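PDB 3EXZ: MaoC-like dehydratase from Rhodospirillum rubrum, which probably catalyses the hydration or dehydration of enoyl- and hydroxyacyl-thioesters, as MaoC-like hydratases of the hot-dog fold do. Local coordinates for residues A25-H39 with F50-A62. Residues are numbered along the deposited sequence; the frame is centred on the assembly and turned at random.
Sequences AIKAFAGEFDPQPFH and FGGLAASGWHTAA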
# COMPACT_ATOMS: atom_id res chain seq x y z
N ALA A 25 10.01 10.65 -11.23
CA ALA A 25 8.71 10.31 -10.63
C ALA A 25 8.96 9.48 -9.36
O ALA A 25 8.22 9.57 -8.39
CB ALA A 25 7.84 9.55 -11.63
N ILE A 26 10.01 8.66 -9.38
CA ILE A 26 10.37 7.87 -8.21
C ILE A 26 10.77 8.84 -7.08
O ILE A 26 10.28 8.72 -5.96
CB ILE A 26 11.53 6.90 -8.55
CG1 ILE A 26 11.00 5.82 -9.50
CG2 ILE A 26 12.11 6.32 -7.28
CD1 ILE A 26 12.05 4.83 -9.99
N LYS A 27 11.63 9.82 -7.40
CA LYS A 27 12.10 10.80 -6.41
C LYS A 27 10.99 11.74 -5.93
O LYS A 27 10.93 12.09 -4.74
CB LYS A 27 13.26 11.60 -7.00
CG LYS A 27 14.43 10.73 -7.42
CD LYS A 27 15.55 11.54 -8.02
CE LYS A 27 16.73 10.65 -8.37
NZ LYS A 27 17.74 11.34 -9.21
N ALA A 28 10.13 12.16 -6.85
CA ALA A 28 9.00 13.02 -6.50
C ALA A 28 8.10 12.27 -5.49
O ALA A 28 7.78 12.80 -4.43
CB ALA A 28 8.20 13.40 -7.76
N PHE A 29 7.69 11.04 -5.80
CA PHE A 29 6.85 10.30 -4.84
C PHE A 29 7.61 10.00 -3.53
O PHE A 29 7.08 10.19 -2.44
CB PHE A 29 6.37 8.98 -5.42
CG PHE A 29 5.40 8.23 -4.54
CD1 PHE A 29 4.03 8.35 -4.74
CD2 PHE A 29 5.87 7.45 -3.48
CE1 PHE A 29 3.14 7.63 -3.94
CE2 PHE A 29 4.98 6.74 -2.68
CZ PHE A 29 3.62 6.85 -2.89
N ALA A 30 8.85 9.52 -3.64
CA ALA A 30 9.65 9.19 -2.46
C ALA A 30 9.84 10.42 -1.56
O ALA A 30 9.62 10.35 -0.35
CB ALA A 30 10.99 8.60 -2.88
N GLY A 31 10.25 11.53 -2.18
CA GLY A 31 10.44 12.77 -1.45
C GLY A 31 9.22 13.17 -0.63
O GLY A 31 9.35 13.80 0.43
N GLU A 32 8.03 12.81 -1.09
CA GLU A 32 6.83 13.16 -0.35
C GLU A 32 6.35 12.09 0.63
O GLU A 32 5.92 12.43 1.73
CB GLU A 32 5.67 13.51 -1.31
CG GLU A 32 4.42 14.02 -0.59
CD GLU A 32 3.30 14.47 -1.51
OE1 GLU A 32 3.40 14.23 -2.73
OE2 GLU A 32 2.32 15.06 -1.01
N PHE A 33 6.44 10.81 0.27
CA PHE A 33 5.92 9.75 1.13
C PHE A 33 6.89 8.67 1.61
O PHE A 33 6.55 7.92 2.52
CB PHE A 33 4.76 9.07 0.41
CG PHE A 33 3.62 9.97 0.05
CD1 PHE A 33 3.35 10.28 -1.28
CD2 PHE A 33 2.82 10.51 1.05
CE1 PHE A 33 2.28 11.11 -1.61
CE2 PHE A 33 1.74 11.33 0.73
CZ PHE A 33 1.47 11.64 -0.60
N ASP A 34 8.07 8.57 1.03
CA ASP A 34 9.04 7.56 1.44
C ASP A 34 10.43 8.14 1.22
O ASP A 34 11.21 7.65 0.39
CB ASP A 34 8.88 6.29 0.59
CG ASP A 34 9.35 5.02 1.29
OD1 ASP A 34 10.15 5.11 2.24
OD2 ASP A 34 8.91 3.93 0.88
N PRO A 35 10.78 9.19 1.98
CA PRO A 35 12.08 9.85 1.85
C PRO A 35 13.28 9.12 2.42
O PRO A 35 13.82 9.51 3.45
CB PRO A 35 11.83 11.21 2.49
CG PRO A 35 10.91 10.89 3.63
CD PRO A 35 10.04 9.71 3.15
N GLN A 36 13.68 8.05 1.73
CA GLN A 36 14.82 7.26 2.13
C GLN A 36 15.83 7.31 1.00
O GLN A 36 15.46 7.29 -0.18
CB GLN A 36 14.41 5.80 2.39
CG GLN A 36 13.33 5.65 3.43
CD GLN A 36 13.17 4.22 3.94
OE1 GLN A 36 12.39 3.42 3.40
NE2 GLN A 36 13.92 3.88 4.97
N PRO A 37 17.13 7.37 1.34
CA PRO A 37 18.22 7.43 0.37
C PRO A 37 18.06 6.55 -0.86
O PRO A 37 18.22 7.02 -1.99
CB PRO A 37 19.45 7.02 1.19
CG PRO A 37 19.11 7.47 2.56
CD PRO A 37 17.63 7.17 2.71
N PHE A 38 17.75 5.28 -0.65
CA PHE A 38 17.62 4.38 -1.78
C PHE A 38 16.53 4.69 -2.79
O PHE A 38 16.53 4.14 -3.90
CB PHE A 38 17.55 2.91 -1.32
CG PHE A 38 16.94 2.71 0.03
CD1 PHE A 38 17.75 2.63 1.16
CD2 PHE A 38 15.58 2.53 0.16
CE1 PHE A 38 17.19 2.35 2.40
CE2 PHE A 38 15.02 2.25 1.40
CZ PHE A 38 15.83 2.16 2.52
N HIS A 39 15.62 5.60 -2.45
CA HIS A 39 14.54 6.00 -3.36
C HIS A 39 14.69 7.45 -3.81
O HIS A 39 13.88 7.95 -4.57
CB HIS A 39 13.19 5.86 -2.66
CG HIS A 39 12.89 4.47 -2.19
ND1 HIS A 39 12.43 4.19 -0.92
CD2 HIS A 39 13.04 3.28 -2.81
CE1 HIS A 39 12.30 2.88 -0.79
NE2 HIS A 39 12.67 2.31 -1.92
N PHE A 50 19.23 -2.47 -2.43
CA PHE A 50 18.66 -2.29 -3.76
C PHE A 50 19.77 -2.15 -4.81
O PHE A 50 19.55 -2.42 -5.99
CB PHE A 50 17.77 -1.03 -3.80
CG PHE A 50 16.55 -1.11 -2.91
CD1 PHE A 50 15.39 -1.72 -3.36
CD2 PHE A 50 16.59 -0.61 -1.61
CE1 PHE A 50 14.27 -1.83 -2.52
CE2 PHE A 50 15.48 -0.71 -0.77
CZ PHE A 50 14.32 -1.32 -1.22
N GLY A 51 20.95 -1.73 -4.36
CA GLY A 51 22.07 -1.54 -5.27
C GLY A 51 21.61 -0.79 -6.52
O GLY A 51 21.67 -1.34 -7.62
N GLY A 52 21.17 0.45 -6.34
CA GLY A 52 20.68 1.25 -7.46
C GLY A 52 19.30 1.82 -7.14
O GLY A 52 18.58 1.30 -6.28
N LEU A 53 18.92 2.89 -7.82
CA LEU A 53 17.62 3.50 -7.58
C LEU A 53 16.50 2.47 -7.70
O LEU A 53 16.47 1.68 -8.64
CB LEU A 53 17.34 4.63 -8.59
CG LEU A 53 16.96 6.04 -8.09
CD1 LEU A 53 15.88 6.63 -9.01
CD2 LEU A 53 16.48 5.99 -6.65
N ALA A 54 15.61 2.46 -6.72
CA ALA A 54 14.44 1.60 -6.77
C ALA A 54 13.28 2.47 -6.31
O ALA A 54 13.47 3.45 -5.58
CB ALA A 54 14.58 0.38 -5.89
N ALA A 55 12.08 2.14 -6.76
CA ALA A 55 10.91 2.90 -6.35
C ALA A 55 10.44 2.36 -5.00
O ALA A 55 10.71 1.21 -4.63
CB ALA A 55 9.80 2.76 -7.40
N SER A 56 9.77 3.21 -4.23
CA SER A 56 9.19 2.80 -2.97
C SER A 56 8.11 1.73 -3.28
O SER A 56 7.40 1.84 -4.29
CB SER A 56 8.50 4.00 -2.31
OG SER A 56 7.67 3.60 -1.23
N GLY A 57 8.02 0.70 -2.44
CA GLY A 57 7.00 -0.32 -2.61
C GLY A 57 5.64 0.37 -2.60
O GLY A 57 4.70 -0.07 -3.28
N TRP A 58 5.53 1.49 -1.86
CA TRP A 58 4.27 2.24 -1.76
C TRP A 58 3.97 3.06 -3.00
O TRP A 58 2.82 3.42 -3.26
CB TRP A 58 4.29 3.09 -0.49
CG TRP A 58 4.46 2.21 0.69
CD1 TRP A 58 5.59 2.09 1.46
CD2 TRP A 58 3.52 1.28 1.19
NE1 TRP A 58 5.39 1.13 2.42
CE2 TRP A 58 4.12 0.62 2.29
CE3 TRP A 58 2.20 0.95 0.85
CZ2 TRP A 58 3.46 -0.37 3.03
CZ3 TRP A 58 1.54 -0.04 1.58
CH2 TRP A 58 2.17 -0.69 2.66
N HIS A 59 5.01 3.34 -3.78
CA HIS A 59 4.86 4.07 -5.04
C HIS A 59 4.35 3.02 -6.06
O HIS A 59 3.42 3.28 -6.83
CB HIS A 59 6.20 4.66 -5.46
CG HIS A 59 6.13 5.46 -6.73
ND1 HIS A 59 7.25 5.82 -7.43
CD2 HIS A 59 5.08 5.98 -7.40
CE1 HIS A 59 6.90 6.54 -8.48
NE2 HIS A 59 5.58 6.65 -8.48
N THR A 60 4.94 1.82 -6.04
CA THR A 60 4.51 0.73 -6.92
C THR A 60 3.04 0.37 -6.60
O THR A 60 2.24 0.14 -7.51
CB THR A 60 5.42 -0.50 -6.73
OG1 THR A 60 6.73 -0.16 -7.18
CG2 THR A 60 4.93 -1.70 -7.53
N ALA A 61 2.68 0.33 -5.31
CA ALA A 61 1.30 0.02 -4.92
C ALA A 61 0.33 1.10 -5.44
O ALA A 61 -0.76 0.77 -5.92
CB ALA A 61 1.20 -0.12 -3.36
N ALA A 62 0.72 2.37 -5.36
CA ALA A 62 -0.13 3.48 -5.84
C ALA A 62 -0.34 3.43 -7.36
O ALA A 62 -1.46 3.61 -7.85
CB ALA A 62 0.48 4.83 -5.44
O HOH W 1 9.28 5.88 -5.30
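Phe29 and His59 form an offset stack, ring centroids 4.6 Å apart and planes at 8°, where helix 25-33 meets the start of helix 57-62, part of the long helix of the hot-dog fold. Both residues hold CG anti to the backbone N (chi1 -175° and -179°), and the two side chains run antiparallel: Phe29 CB sits 3.7 Å from the centroid of the His59 ring, over its centre, and His59 CA lies over the Phe29 face. An alanine here in place of Phe29 would keep CB over His59 but remove the ring, and would probably leave His59 freer to turn, with a gap beside Ala62 CB.

Next to the stack, Ser56 OG donates to Asp34 OD2, a bond modelled as very short, so its exact length is doubtful; OG also accepts from Trp58 N (3.1 Å), capping helix 57-62. Asp34 OD2 lies near the Trp58 ring plane, at its CD1 edge. Ser56 CA stands 3.7 Å from the His39 ring centroid, over its face, while the His39 edge points at the face of Phe50. Asp34 and His39 fit the D-x-x-P-x-H signature of hydratases, consistent with an active-site role.

Farther out, Lys27 NZ forms a salt bridge with Glu42 OE1. One water bridges helix 25-33 to the Ser56–His59 turn, donating to Ile26 O (3.1 Å), accepting from Ser56 N and hydrogen-bonded to His59 ND1 (2.9 Å).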